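Local coordinates for major capsid protein P2 (Pseudoalteromonas phage pm2, PDB 2VVF) that forms the trimeric double jelly-roll building blocks of the capsid shell of a marine lipid-containing bacteriophage, at residues L34-V39 against G79-H84; P41-N46 against D121-G126; M146-F151 against V258-V263; G169-A174 against Y230-L235. All coordinates share one frame; numbering follows the deposited sequence.

Overall arrangement
Contacts 1 and 2 belong to the N-terminal jelly roll, contacts 3 and 4 to the C-terminal one. Contact 3 is the buried core pairing, with strand 143-154 lying against strand 54-59 of the other domain; contacts 1 and 4 are partly buried and contact 2 lies at the surface. Contacts 1 and 2 touch, since G38 hydrogen-bonds G126. Contacts 3 and 4 share one sheet, in which 252-263 and 171-178 are neighbours and M261 O bonds R171 N. Contacts 1, 3 and 4 rest on antiparallel backbone bonds, whereas surface contact 2 has a single backbone bond, helped by side-chain methylenes and a weak salt bridge. Other subunits reach contacts 1 and 4.

Contact 1. Residues L34-V39 against G79-H84; sequences LRYSGV and GVVSFH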
loop_
_atom_site.group_PDB
_atom_site.type_symbol
_atom_site.label_atom_id
_atom_site.label_comp_id
_atom_site.label_asym_id
_atom_site.label_seq_id
_atom_site.Cartn_x
_atom_site.Cartn_y
_atom_site.Cartn_z
ATOM N N LEU A 34 14.453 19.065 -3.274
ATOM C CA LEU A 34 14.884 20.316 -3.882
ATOM C C LEU A 34 13.729 21.297 -4.045
ATOM O O LEU A 34 12.799 21.056 -4.813
ATOM C CB LEU A 34 15.555 20.058 -5.234
ATOM C CG LEU A 34 15.979 21.299 -6.027
ATOM C CD1 LEU A 34 17.112 22.028 -5.323
ATOM C CD2 LEU A 34 16.376 20.921 -7.447
ATOM N N ARG A 35 13.801 22.407 -3.319
ATOM C CA ARG A 35 12.778 23.441 -3.390
ATOM C C ARG A 35 13.176 24.464 -4.448
ATOM O O ARG A 35 14.326 24.893 -4.503
ATOM C CB ARG A 35 12.613 24.120 -2.027
ATOM C CG ARG A 35 11.472 25.122 -1.962
ATOM C CD ARG A 35 11.257 25.622 -0.543
ATOM N NE ARG A 35 10.511 24.668 0.274
ATOM C CZ ARG A 35 9.229 24.370 0.093
ATOM N NH1 ARG A 35 8.543 24.948 -0.882
ATOM N NH2 ARG A 35 8.631 23.494 0.886
ATOM N N TYR A 36 12.227 24.837 -5.299
ATOM C CA TYR A 36 12.498 25.789 -6.369
ATOM C C TYR A 36 11.410 26.848 -6.485
ATOM O O TYR A 36 10.242 26.597 -6.185
ATOM C CB TYR A 36 12.644 25.059 -7.705
ATOM C CG TYR A 36 11.386 24.336 -8.140
ATOM C CD1 TYR A 36 11.180 23.000 -7.815
ATOM C CD2 TYR A 36 10.393 24.998 -8.853
ATOM C CE1 TYR A 36 10.024 22.339 -8.199
ATOM C CE2 TYR A 36 9.232 24.346 -9.238
ATOM C CZ TYR A 36 9.052 23.017 -8.910
ATOM O OH TYR A 36 7.901 22.369 -9.295
ATOM N N SER A 37 11.805 28.029 -6.942
ATOM C CA SER A 37 10.883 29.140 -7.137
ATOM C C SER A 37 11.551 30.174 -8.038
ATOM O O SER A 37 12.776 30.295 -8.050
ATOM C CB SER A 37 10.491 29.763 -5.794
ATOM O OG SER A 37 11.431 30.741 -5.383
ATOM N N GLY A 38 10.747 30.894 -8.812
ATOM C CA GLY A 38 11.277 31.891 -9.734
ATOM C C GLY A 38 11.866 31.196 -10.959
ATOM O O GLY A 38 12.604 31.797 -11.740
ATOM N N VAL A 39 11.534 29.918 -11.112
ATOM C CA VAL A 39 12.013 29.121 -12.235
ATOM C C VAL A 39 11.149 27.873 -12.384
ATOM O O VAL A 39 10.639 27.345 -11.398
ATOM C CB VAL A 39 13.502 28.742 -12.063
ATOM C CG1 VAL A 39 13.684 27.797 -10.879
ATOM C CG2 VAL A 39 14.041 28.114 -13.334
ATOM N N GLY A 79 6.564 23.455 -6.242
ATOM C CA GLY A 79 7.617 24.212 -5.581
ATOM C C GLY A 79 8.682 23.291 -4.995
ATOM O O GLY A 79 9.673 23.755 -4.437
ATOM N N VAL A 80 8.475 21.986 -5.125
ATOM C CA VAL A 80 9.428 21.013 -4.609
ATOM C C VAL A 80 9.496 19.760 -5.470
ATOM O O VAL A 80 8.477 19.270 -5.959
ATOM C CB VAL A 80 9.143 20.649 -3.134
ATOM C CG1 VAL A 80 10.391 20.068 -2.477
ATOM C CG2 VAL A 80 8.645 21.861 -2.365
ATOM N N VAL A 81 10.706 19.240 -5.638
ATOM C CA VAL A 81 10.931 18.019 -6.401
ATOM C C VAL A 81 11.983 17.194 -5.667
ATOM O O VAL A 81 13.042 17.704 -5.300
ATOM C CB VAL A 81 11.327 18.311 -7.863
ATOM C CG1 VAL A 81 12.717 18.918 -7.936
ATOM C CG2 VAL A 81 11.238 17.043 -8.703
ATOM N N SER A 82 11.666 15.932 -5.409
ATOM C CA SER A 82 12.564 15.069 -4.655
ATOM C C SER A 82 13.329 14.059 -5.495
ATOM O O SER A 82 12.837 13.572 -6.511
ATOM C CB SER A 82 11.797 14.341 -3.547
ATOM O OG SER A 82 11.095 15.254 -2.721
ATOM N N PHE A 83 14.534 13.736 -5.037
ATOM C CA PHE A 83 15.374 12.736 -5.680
ATOM C C PHE A 83 15.242 11.485 -4.831
ATOM O O PHE A 83 15.854 11.385 -3.768
ATOM C CB PHE A 83 16.837 13.185 -5.685
ATOM C CG PHE A 83 17.146 14.252 -6.696
ATOM C CD1 PHE A 83 17.749 13.932 -7.901
ATOM C CD2 PHE A 83 16.863 15.581 -6.428
ATOM C CE1 PHE A 83 18.045 14.918 -8.827
ATOM C CE2 PHE A 83 17.160 16.568 -7.348
ATOM C CZ PHE A 83 17.751 16.235 -8.548
ATOM N N HIS A 84 14.407 10.553 -5.276
ATOM C CA HIS A 84 14.188 9.320 -4.533
ATOM C C HIS A 84 15.227 8.261 -4.875
ATOM O O HIS A 84 15.069 7.515 -5.843
ATOM C CB HIS A 84 12.784 8.773 -4.799
ATOM C CG HIS A 84 11.686 9.614 -4.225
ATOM N ND1 HIS A 84 11.162 9.396 -2.969
ATOM C CD2 HIS A 84 11.007 10.665 -4.740
ATOM C CE1 HIS A 84 10.211 10.282 -2.733
ATOM N NE2 HIS A 84 10.098 11.064 -3.791
#
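G79 lies beneath the ring of Y36, its CA 4.0 Å from the ring centroid and 16° off the normal, a CH-pi contact over the face. Y36 reaches this place because its CG sits between the backbone N and the carbonyl carbon (chi1 63°), which folds the ring back over the opposing strand. Glycine suits the site because at its positive phi (96°) a CB would be jammed against the carbonyl O of the residue before; the ring meets its backbone atoms. G79 O also receives Y36 N at 2.9 Å.

V80 follows, paired with R35 as a non-hydrogen-bonded pair. Its CG2 lies against one face of the guanidinium, 3.4 Å from R35 NH1, so a branched apolar group packs on the flat side while the polar rim remains available; R35 NH2 makes a salt bridge to D202 of the second subunit, and V80 itself packs on Y205 of that subunit. This is the antiparallel pairing of strands 28-37 and 80-84 in a sheet of the N-terminal jelly roll.

At V81 the side chains turn to the other face. V81 O accepts from L34 N at 2.8 Å and V81 N gives to L34 O at 2.9 Å, making a hydrogen-bonded pair. Its CG1 runs beside L34 CB at 4.1 Å, and both residues pack on L62, with V81 also meeting L65 and I66 of helix 63-71. Two positions on, F83 brings the edge of its ring to the same leucine, CE2 lying 4.4 Å from L34 CB, and continues the apolar layer against L65.

Contact 2. Residues P41-N46 against D121-G126; sequences PSQIKN and DEAAAG
Q43 and D121 hold their amide and carboxylate planes within 3° of parallel, yet these two groups do not bond each other: the side chains touch through their methylenes, Q43 CG lying 3.6 Å from D121 CB. Each polar end is engaged elsewhere. Q43 OE1 accepts from the backbone N of T40, while its amide lies beside the following turn, NE2 3.9 Å from A123 CB and OE1 3.8 Å from A124 CA. Backbone joins backbone where D121 N meets Q43 O at 2.8 Å.

The contact lies at the surface of the N-terminal jelly roll, where the chain leaves strand 114-120 beside the start of its sheet neighbour, strand 44-51. D121 opens a type I turn to A124 and overlays an Asx turn on it, OD2 accepting from A123 N at 2.9 Å from above the carboxylate plane. A short acidic side chain suits this first position, since it can curl back to an amide two residues on. Its other oxygen, OD1, faces K45 NZ in a weak salt bridge of 3.5 Å; the lysine chain bends at chi3 (-66°) on its way there. A124, a small apolar residue in a buried place, packs on A15 and V39.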
loop_
_atom_site.group_PDB
_atom_site.type_symbol
_atom_site.label_atom_id
_atom_site.label_comp_id
_atom_site.label_asym_id
_atom_site.label_seq_id
_atom_site.Cartn_x
_atom_site.Cartn_y
_atom_site.Cartn_z
ATOM N N PRO A 41 10.543 23.817 -13.657
ATOM C CA PRO A 41 11.319 22.582 -13.668
ATOM C C PRO A 41 11.969 22.375 -15.031
ATOM O O PRO A 41 13.067 21.827 -15.132
ATOM C CB PRO A 41 10.259 21.508 -13.414
ATOM C CG PRO A 41 9.207 22.206 -12.634
ATOM C CD PRO A 41 9.166 23.603 -13.182
ATOM N N SER A 42 11.285 22.831 -16.076
ATOM C CA SER A 42 11.791 22.708 -17.438
ATOM C C SER A 42 12.919 23.705 -17.693
ATOM O O SER A 42 13.663 23.580 -18.666
ATOM C CB SER A 42 10.661 22.911 -18.451
ATOM O OG SER A 42 9.401 22.613 -17.873
ATOM N N GLN A 43 13.044 24.688 -16.808
ATOM C CA GLN A 43 14.090 25.698 -16.929
ATOM C C GLN A 43 15.367 25.260 -16.214
ATOM O O GLN A 43 16.390 25.942 -16.278
ATOM C CB GLN A 43 13.605 27.056 -16.414
ATOM C CG GLN A 43 13.098 27.980 -17.514
ATOM C CD GLN A 43 12.202 29.085 -16.991
ATOM O OE1 GLN A 43 11.987 29.210 -15.784
ATOM N NE2 GLN A 43 11.674 29.898 -17.901
ATOM N N ILE A 44 15.300 24.115 -15.543
ATOM C CA ILE A 44 16.463 23.547 -14.864
ATOM C C ILE A 44 16.949 22.410 -15.754
ATOM O O ILE A 44 16.486 21.274 -15.638
ATOM C CB ILE A 44 16.111 23.046 -13.451
ATOM C CG1 ILE A 44 15.595 24.200 -12.588
ATOM C CG2 ILE A 44 17.318 22.388 -12.805
ATOM C CD1 ILE A 44 16.672 25.166 -12.150
ATOM N N LYS A 45 17.842 22.738 -16.682
ATOM C CA LYS A 45 18.322 21.776 -17.666
ATOM C C LYS A 45 19.577 20.992 -17.304
ATOM O O LYS A 45 20.300 21.334 -16.370
ATOM C CB LYS A 45 18.504 22.457 -19.024
ATOM C CG LYS A 45 17.421 23.473 -19.358
ATOM C CD LYS A 45 17.881 24.435 -20.443
ATOM C CE LYS A 45 19.023 25.311 -19.953
ATOM N NZ LYS A 45 19.645 26.094 -21.059
ATOM N N ASN A 46 19.823 19.938 -18.076
ATOM C CA ASN A 46 20.989 19.082 -17.909
ATOM C C ASN A 46 21.305 18.724 -16.463
ATOM O O ASN A 46 22.372 19.050 -15.949
ATOM C CB ASN A 46 22.209 19.691 -18.603
ATOM C CG ASN A 46 21.895 20.173 -20.008
ATOM O OD1 ASN A 46 21.274 19.458 -20.798
ATOM N ND2 ASN A 46 22.298 21.401 -20.320
ATOM N N ASP A 121 18.236 27.947 -16.863
ATOM C CA ASP A 121 17.907 28.625 -18.112
ATOM C C ASP A 121 18.033 30.139 -17.979
ATOM O O ASP A 121 17.853 30.699 -16.896
ATOM C CB ASP A 121 16.504 28.245 -18.588
ATOM C CG ASP A 121 16.232 28.691 -20.013
ATOM O OD1 ASP A 121 16.797 28.083 -20.946
ATOM O OD2 ASP A 121 15.457 29.652 -20.201
ATOM N N GLU A 122 18.344 30.794 -19.091
ATOM C CA GLU A 122 18.509 32.242 -19.119
ATOM C C GLU A 122 17.191 32.980 -18.902
ATOM O O GLU A 122 17.179 34.108 -18.407
ATOM C CB GLU A 122 19.121 32.669 -20.453
ATOM C CG GLU A 122 20.121 33.802 -20.344
ATOM C CD GLU A 122 20.727 34.166 -21.685
ATOM O OE1 GLU A 122 21.259 33.260 -22.362
ATOM O OE2 GLU A 122 20.661 35.354 -22.066
ATOM N N ALA A 123 16.088 32.343 -19.286
ATOM C CA ALA A 123 14.765 32.942 -19.156
ATOM C C ALA A 123 14.212 32.891 -17.734
ATOM O O ALA A 123 13.161 33.469 -17.450
ATOM C CB ALA A 123 13.793 32.290 -20.128
ATOM N N ALA A 124 14.915 32.196 -16.845
ATOM C CA ALA A 124 14.482 32.067 -15.456
ATOM C C ALA A 124 14.154 33.424 -14.839
ATOM O O ALA A 124 14.996 34.320 -14.802
ATOM C CB ALA A 124 15.539 31.342 -14.630
ATOM N N ALA A 125 12.924 33.563 -14.356
ATOM C CA ALA A 125 12.462 34.808 -13.745
ATOM C C ALA A 125 13.382 35.303 -12.627
ATOM O O ALA A 125 14.004 36.358 -12.743
ATOM C CB ALA A 125 11.036 34.649 -13.233
ATOM N N GLY A 126 13.446 34.544 -11.539
ATOM C CA GLY A 126 14.281 34.897 -10.395
ATOM C C GLY A 126 14.571 33.640 -9.581
ATOM O O GLY A 126 14.130 33.506 -8.439
#

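Contact 3. Residues M146-F151 against V258-V263; sequences MRRNFF and VEYMGV
M146 and Y260 form a hydrogen-bonded antiparallel pair in the sheet of the C-terminal jelly roll, where strand 143-154 runs against strand 252-263. M146 N meets Y260 O at 2.9 Å and almost straight (175° at the hydrogen), and Y260 N returns a bond to M146 O at 3.0 Å. The long, flexible thioether then runs along the neighbouring strand until M146 CE comes 3.5 Å from G262 O, while it also packs on L56 of the N-terminal domain.

R147 faces E259 in a non-hydrogen-bonded pair on the other side of the sheet, but their charged ends diverge. The arginine gives NH1 to T58 O across the domain boundary, and the glutamate accepts from H176.

R148 returns to the side of M146 and closes a second bonded pair with V258, its N lying 3.0 Å from V258 O. With CG set anti to the carbonyl carbon (chi1 -72°), R148 CG lies 3.9 Å from Y260 CD2; the bend that follows at chi2 (-36°) turns the guanidinium away from the strand pair. There it reaches L56 O and the terminal carboxylate of F269, whose ring it also meets in a cation-pi contact. Arginine suits this position because its methylenes can pad a tyrosine while its tip stays polar.

F150 completes that face with a large apolar ring. Its CE2 meets V258 CG2 at 3.7 Å, and the same atom lies 4.1 Å from Y260 CE2, each of these two carbons near the plane of the other's ring, at its edge.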
loop_
_atom_site.group_PDB
_atom_site.type_symbol
_atom_site.label_atom_id
_atom_site.label_comp_id
_atom_site.label_asym_id
_atom_site.label_seq_id
_atom_site.Cartn_x
_atom_site.Cartn_y
_atom_site.Cartn_z
ATOM N N MET A 146 20.583 4.008 -12.386
ATOM C CA MET A 146 21.318 4.833 -13.338
ATOM C C MET A 146 20.468 5.195 -14.548
ATOM O O MET A 146 20.382 4.434 -15.509
ATOM C CB MET A 146 22.609 4.135 -13.768
ATOM C CG MET A 146 23.622 3.991 -12.647
ATOM S SD MET A 146 24.582 2.479 -12.760
ATOM C CE MET A 146 25.176 2.322 -11.062
ATOM N N ARG A 147 19.835 6.360 -14.482
ATOM C CA ARG A 147 18.975 6.839 -15.558
ATOM C C ARG A 147 19.810 7.356 -16.727
ATOM O O ARG A 147 20.582 8.304 -16.578
ATOM C CB ARG A 147 18.052 7.939 -15.032
ATOM C CG ARG A 147 16.929 8.334 -15.969
ATOM C CD ARG A 147 16.371 9.699 -15.586
ATOM N NE ARG A 147 15.046 9.938 -16.152
ATOM C CZ ARG A 147 14.826 10.626 -17.266
ATOM N NH1 ARG A 147 15.845 11.141 -17.940
ATOM N NH2 ARG A 147 13.588 10.796 -17.710
ATOM N N ARG A 148 19.657 6.718 -17.885
ATOM C CA ARG A 148 20.410 7.098 -19.077
ATOM C C ARG A 148 19.514 7.630 -20.191
ATOM O O ARG A 148 18.377 7.189 -20.358
ATOM C CB ARG A 148 21.259 5.930 -19.582
ATOM C CG ARG A 148 22.459 5.616 -18.706
ATOM C CD ARG A 148 23.069 6.884 -18.123
ATOM N NE ARG A 148 23.825 6.613 -16.903
ATOM C CZ ARG A 148 25.032 6.058 -16.880
ATOM N NH1 ARG A 148 25.631 5.724 -18.013
ATOM N NH2 ARG A 148 25.640 5.839 -15.723
ATOM N N ASN A 149 20.046 8.581 -20.953
ATOM C CA ASN A 149 19.311 9.227 -22.034
ATOM C C ASN A 149 19.794 8.771 -23.407
ATOM O O ASN A 149 20.996 8.681 -23.652
ATOM C CB ASN A 149 19.471 10.748 -21.921
ATOM C CG ASN A 149 18.189 11.495 -22.215
ATOM O OD1 ASN A 149 17.144 10.890 -22.459
ATOM N ND2 ASN A 149 18.260 12.820 -22.189
ATOM N N PHE A 150 18.848 8.512 -24.306
ATOM C CA PHE A 150 19.167 8.103 -25.671
ATOM C C PHE A 150 18.172 8.731 -26.646
ATOM O O PHE A 150 16.981 8.829 -26.352
ATOM C CB PHE A 150 19.138 6.578 -25.812
ATOM C CG PHE A 150 20.038 5.860 -24.848
ATOM C CD1 PHE A 150 21.392 5.732 -25.108
ATOM C CD2 PHE A 150 19.527 5.295 -23.692
ATOM C CE1 PHE A 150 22.223 5.071 -24.224
ATOM C CE2 PHE A 150 20.351 4.633 -22.803
ATOM C CZ PHE A 150 21.703 4.521 -23.071
ATOM N N PHE A 151 18.666 9.168 -27.800
ATOM C CA PHE A 151 17.812 9.781 -28.810
ATOM C C PHE A 151 17.855 8.971 -30.097
ATOM O O PHE A 151 18.928 8.703 -30.638
ATOM C CB PHE A 151 18.233 11.228 -29.070
ATOM C CG PHE A 151 17.928 12.160 -27.933
ATOM C CD1 PHE A 151 16.756 12.897 -27.918
ATOM C CD2 PHE A 151 18.807 12.286 -26.868
ATOM C CE1 PHE A 151 16.469 13.749 -26.868
ATOM C CE2 PHE A 151 18.528 13.137 -25.817
ATOM C CZ PHE A 151 17.358 13.870 -25.816
ATOM N N VAL A 258 16.294 4.889 -20.338
ATOM C CA VAL A 258 16.569 3.548 -19.837
ATOM C C VAL A 258 17.037 3.609 -18.390
ATOM O O VAL A 258 18.063 4.216 -18.085
ATOM C CB VAL A 258 17.587 2.809 -20.720
ATOM C CG1 VAL A 258 17.787 1.381 -20.223
ATOM C CG2 VAL A 258 17.146 2.823 -22.172
ATOM N N GLU A 259 16.271 2.988 -17.500
ATOM C CA GLU A 259 16.614 2.958 -16.085
ATOM C C GLU A 259 17.449 1.721 -15.787
ATOM O O GLU A 259 16.915 0.627 -15.608
ATOM C CB GLU A 259 15.348 2.952 -15.228
ATOM C CG GLU A 259 14.568 4.254 -15.262
ATOM C CD GLU A 259 13.384 4.246 -14.316
ATOM O OE1 GLU A 259 13.600 4.353 -13.091
ATOM O OE2 GLU A 259 12.238 4.123 -14.797
ATOM N N TYR A 260 18.766 1.895 -15.761
ATOM C CA TYR A 260 19.674 0.794 -15.480
ATOM C C TYR A 260 19.829 0.622 -13.974
ATOM O O TYR A 260 19.454 1.499 -13.196
ATOM C CB TYR A 260 21.044 1.051 -16.114
ATOM C CG TYR A 260 21.061 0.940 -17.621
ATOM C CD1 TYR A 260 21.201 -0.293 -18.244
ATOM C CD2 TYR A 260 20.964 2.072 -18.422
ATOM C CE1 TYR A 260 21.231 -0.395 -19.622
ATOM C CE2 TYR A 260 20.992 1.977 -19.800
ATOM C CZ TYR A 260 21.123 0.744 -20.393
ATOM O OH TYR A 260 21.149 0.649 -21.764
ATOM N N MET A 261 20.396 -0.510 -13.573
ATOM C CA MET A 261 20.626 -0.806 -12.165
ATOM C C MET A 261 21.863 -1.684 -12.028
ATOM O O MET A 261 22.111 -2.555 -12.860
ATOM C CB MET A 261 19.423 -1.544 -11.572
ATOM C CG MET A 261 18.187 -0.691 -11.361
ATOM S SD MET A 261 16.817 -1.664 -10.703
ATOM C CE MET A 261 16.933 -3.139 -11.709
ATOM N N GLY A 262 22.624 -1.468 -10.963
ATOM C CA GLY A 262 23.822 -2.257 -10.718
ATOM C C GLY A 262 24.642 -1.651 -9.582
ATOM O O GLY A 262 24.380 -0.538 -9.148
ATOM N N VAL A 263 25.615 -2.403 -9.092
ATOM C CA VAL A 263 26.518 -1.969 -8.035
ATOM C C VAL A 263 27.474 -0.974 -8.663
ATOM O O VAL A 263 28.213 -1.294 -9.603
ATOM C CB VAL A 263 27.293 -3.166 -7.407
ATOM C CG1 VAL A 263 28.301 -2.696 -6.401
ATOM C CG2 VAL A 263 26.337 -4.200 -6.813
#

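Contact 4. Residues G169-A174 against Y230-L235; sequences GYRIAA and YQSVLL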
loop_
_atom_site.group_PDB
_atom_site.type_symbol
_atom_site.label_atom_id
_atom_site.label_comp_id
_atom_site.label_asym_id
_atom_site.label_seq_id
_atom_site.Cartn_x
_atom_site.Cartn_y
_atom_site.Cartn_z
ATOM N N GLY A 169 26.291 -7.516 -16.174
ATOM C CA GLY A 169 26.008 -7.626 -14.747
ATOM C C GLY A 169 24.926 -6.654 -14.292
ATOM O O GLY A 169 24.355 -6.805 -13.212
ATOM N N TYR A 170 24.649 -5.653 -15.120
ATOM C CA TYR A 170 23.637 -4.656 -14.802
ATOM C C TYR A 170 22.245 -5.157 -15.167
ATOM O O TYR A 170 22.099 -6.188 -15.823
ATOM C CB TYR A 170 23.935 -3.345 -15.533
ATOM C CG TYR A 170 25.091 -2.570 -14.943
ATOM C CD1 TYR A 170 24.879 -1.380 -14.264
ATOM C CD2 TYR A 170 26.394 -3.036 -15.057
ATOM C CE1 TYR A 170 25.934 -0.670 -13.717
ATOM C CE2 TYR A 170 27.455 -2.334 -14.516
ATOM C CZ TYR A 170 27.220 -1.151 -13.847
ATOM O OH TYR A 170 28.273 -0.449 -13.301
ATOM N N ARG A 171 21.226 -4.419 -14.740
ATOM C CA ARG A 171 19.842 -4.776 -15.028
ATOM C C ARG A 171 19.106 -3.583 -15.617
ATOM O O ARG A 171 19.590 -2.453 -15.560
ATOM C CB ARG A 171 19.123 -5.212 -13.749
ATOM C CG ARG A 171 19.739 -6.405 -13.042
ATOM C CD ARG A 171 18.778 -6.959 -12.002
ATOM N NE ARG A 171 19.008 -8.375 -11.728
ATOM C CZ ARG A 171 18.191 -9.352 -12.109
ATOM N NH1 ARG A 171 17.085 -9.072 -12.786
ATOM N NH2 ARG A 171 18.480 -10.610 -11.812
ATOM N N ILE A 172 17.923 -3.838 -16.161
ATOM C CA ILE A 172 17.090 -2.782 -16.714
ATOM C C ILE A 172 15.738 -2.817 -16.018
ATOM O O ILE A 172 14.988 -3.783 -16.149
ATOM C CB ILE A 172 16.935 -2.904 -18.239
ATOM C CG1 ILE A 172 18.288 -2.713 -18.927
ATOM C CG2 ILE A 172 15.929 -1.879 -18.750
ATOM C CD1 ILE A 172 18.239 -2.910 -20.425
ATOM N N ALA A 173 15.451 -1.775 -15.245
ATOM C CA ALA A 173 14.193 -1.694 -14.514
ATOM C C ALA A 173 13.044 -1.322 -15.441
ATOM O O ALA A 173 11.951 -1.880 -15.341
ATOM C CB ALA A 173 14.306 -0.690 -13.374
ATOM N N ALA A 174 13.294 -0.375 -16.340
ATOM C CA ALA A 174 12.266 0.068 -17.269
ATOM C C ALA A 174 12.829 0.832 -18.458
ATOM O O ALA A 174 13.973 1.279 -18.442
ATOM C CB ALA A 174 11.232 0.913 -16.542
ATOM N N TYR A 230 14.024 -8.798 -9.205
ATOM C CA TYR A 230 14.402 -9.974 -9.984
ATOM C C TYR A 230 13.572 -10.138 -11.250
ATOM O O TYR A 230 13.777 -11.076 -12.022
ATOM C CB TYR A 230 14.281 -11.238 -9.133
ATOM C CG TYR A 230 15.351 -11.375 -8.081
ATOM C CD1 TYR A 230 16.624 -11.821 -8.413
ATOM C CD2 TYR A 230 15.090 -11.063 -6.752
ATOM C CE1 TYR A 230 17.608 -11.954 -7.451
ATOM C CE2 TYR A 230 16.068 -11.192 -5.781
ATOM C CZ TYR A 230 17.324 -11.639 -6.137
ATOM O OH TYR A 230 18.301 -11.774 -5.175
ATOM N N GLN A 231 12.619 -9.236 -11.450
ATOM C CA GLN A 231 11.759 -9.292 -12.624
ATOM C C GLN A 231 12.355 -8.417 -13.720
ATOM O O GLN A 231 11.969 -8.510 -14.886
ATOM C CB GLN A 231 10.346 -8.811 -12.283
ATOM C CG GLN A 231 9.454 -9.861 -11.635
ATOM C CD GLN A 231 9.943 -11.278 -11.863
ATOM O OE1 GLN A 231 9.860 -11.805 -12.972
ATOM N NE2 GLN A 231 10.419 -11.918 -10.803
ATOM N N SER A 232 13.297 -7.567 -13.332
ATOM C CA SER A 232 13.955 -6.671 -14.272
ATOM C C SER A 232 14.844 -7.452 -15.234
ATOM O O SER A 232 15.188 -8.606 -14.982
ATOM C CB SER A 232 14.781 -5.624 -13.522
ATOM O OG SER A 232 15.838 -6.233 -12.804
ATOM N N VAL A 233 15.215 -6.810 -16.337
ATOM C CA VAL A 233 16.064 -7.437 -17.339
ATOM C C VAL A 233 17.508 -7.562 -16.859
ATOM O O VAL A 233 18.174 -6.561 -16.593
ATOM C CB VAL A 233 15.994 -6.683 -18.684
ATOM C CG1 VAL A 233 16.942 -7.309 -19.696
ATOM C CG2 VAL A 233 14.568 -6.660 -19.213
ATOM N N LEU A 234 17.991 -8.796 -16.758
ATOM C CA LEU A 234 19.367 -9.042 -16.349
ATOM C C LEU A 234 20.251 -9.068 -17.589
ATOM O O LEU A 234 20.171 -9.988 -18.401
ATOM C CB LEU A 234 19.489 -10.369 -15.598
ATOM C CG LEU A 234 20.928 -10.774 -15.259
ATOM C CD1 LEU A 234 21.652 -9.641 -14.546
ATOM C CD2 LEU A 234 20.958 -12.044 -14.424
ATOM N N LEU A 235 21.073 -8.037 -17.744
ATOM C CA LEU A 235 21.952 -7.935 -18.900
ATOM C C LEU A 235 23.054 -8.991 -18.883
ATOM O O LEU A 235 24.217 -8.699 -18.604
ATOM C CB LEU A 235 22.517 -6.522 -19.023
ATOM C CG LEU A 235 21.447 -5.462 -19.309
ATOM C CD1 LEU A 235 22.034 -4.062 -19.281
ATOM C CD2 LEU A 235 20.761 -5.731 -20.639
#
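R171 lays one face of its guanidinium over L234, with CZ 3.9 Å from L234 CB. Its chain, extended from CG to NE, reaches across the opposing strand, which brings NH1 to S232 OG at 3.1 Å, the oxygen tilted only slightly from the guanidinium plane. A serine suits this spot because its short hydroxyl, set between the backbone N and the carbonyl carbon (chi1 64°), meets the arginine and also hydrogen-bonds V229 O.

On the other face of the strand pair, I172 and V233 form a hydrogen-bonded antiparallel pair. I172 N meets V233 O at 2.8 Å, and V233 N returns to I172 O at 3.0 Å. Their branched side chains lie CB to CB at 3.9 Å, and I172 CD1 extends to L235 CD2 at 3.8 Å. Beyond the strand, Y170 O still receives L235 N at 2.9 Å. Next to it, G169, with a positive phi, adds a weak bond from its N to L235 O.

V233 packs on F187 and I189 of strand 182-189, part of the other sheet of the domain; an apolar residue pointing between two facing sheets is characteristic of the jelly-roll sandwich.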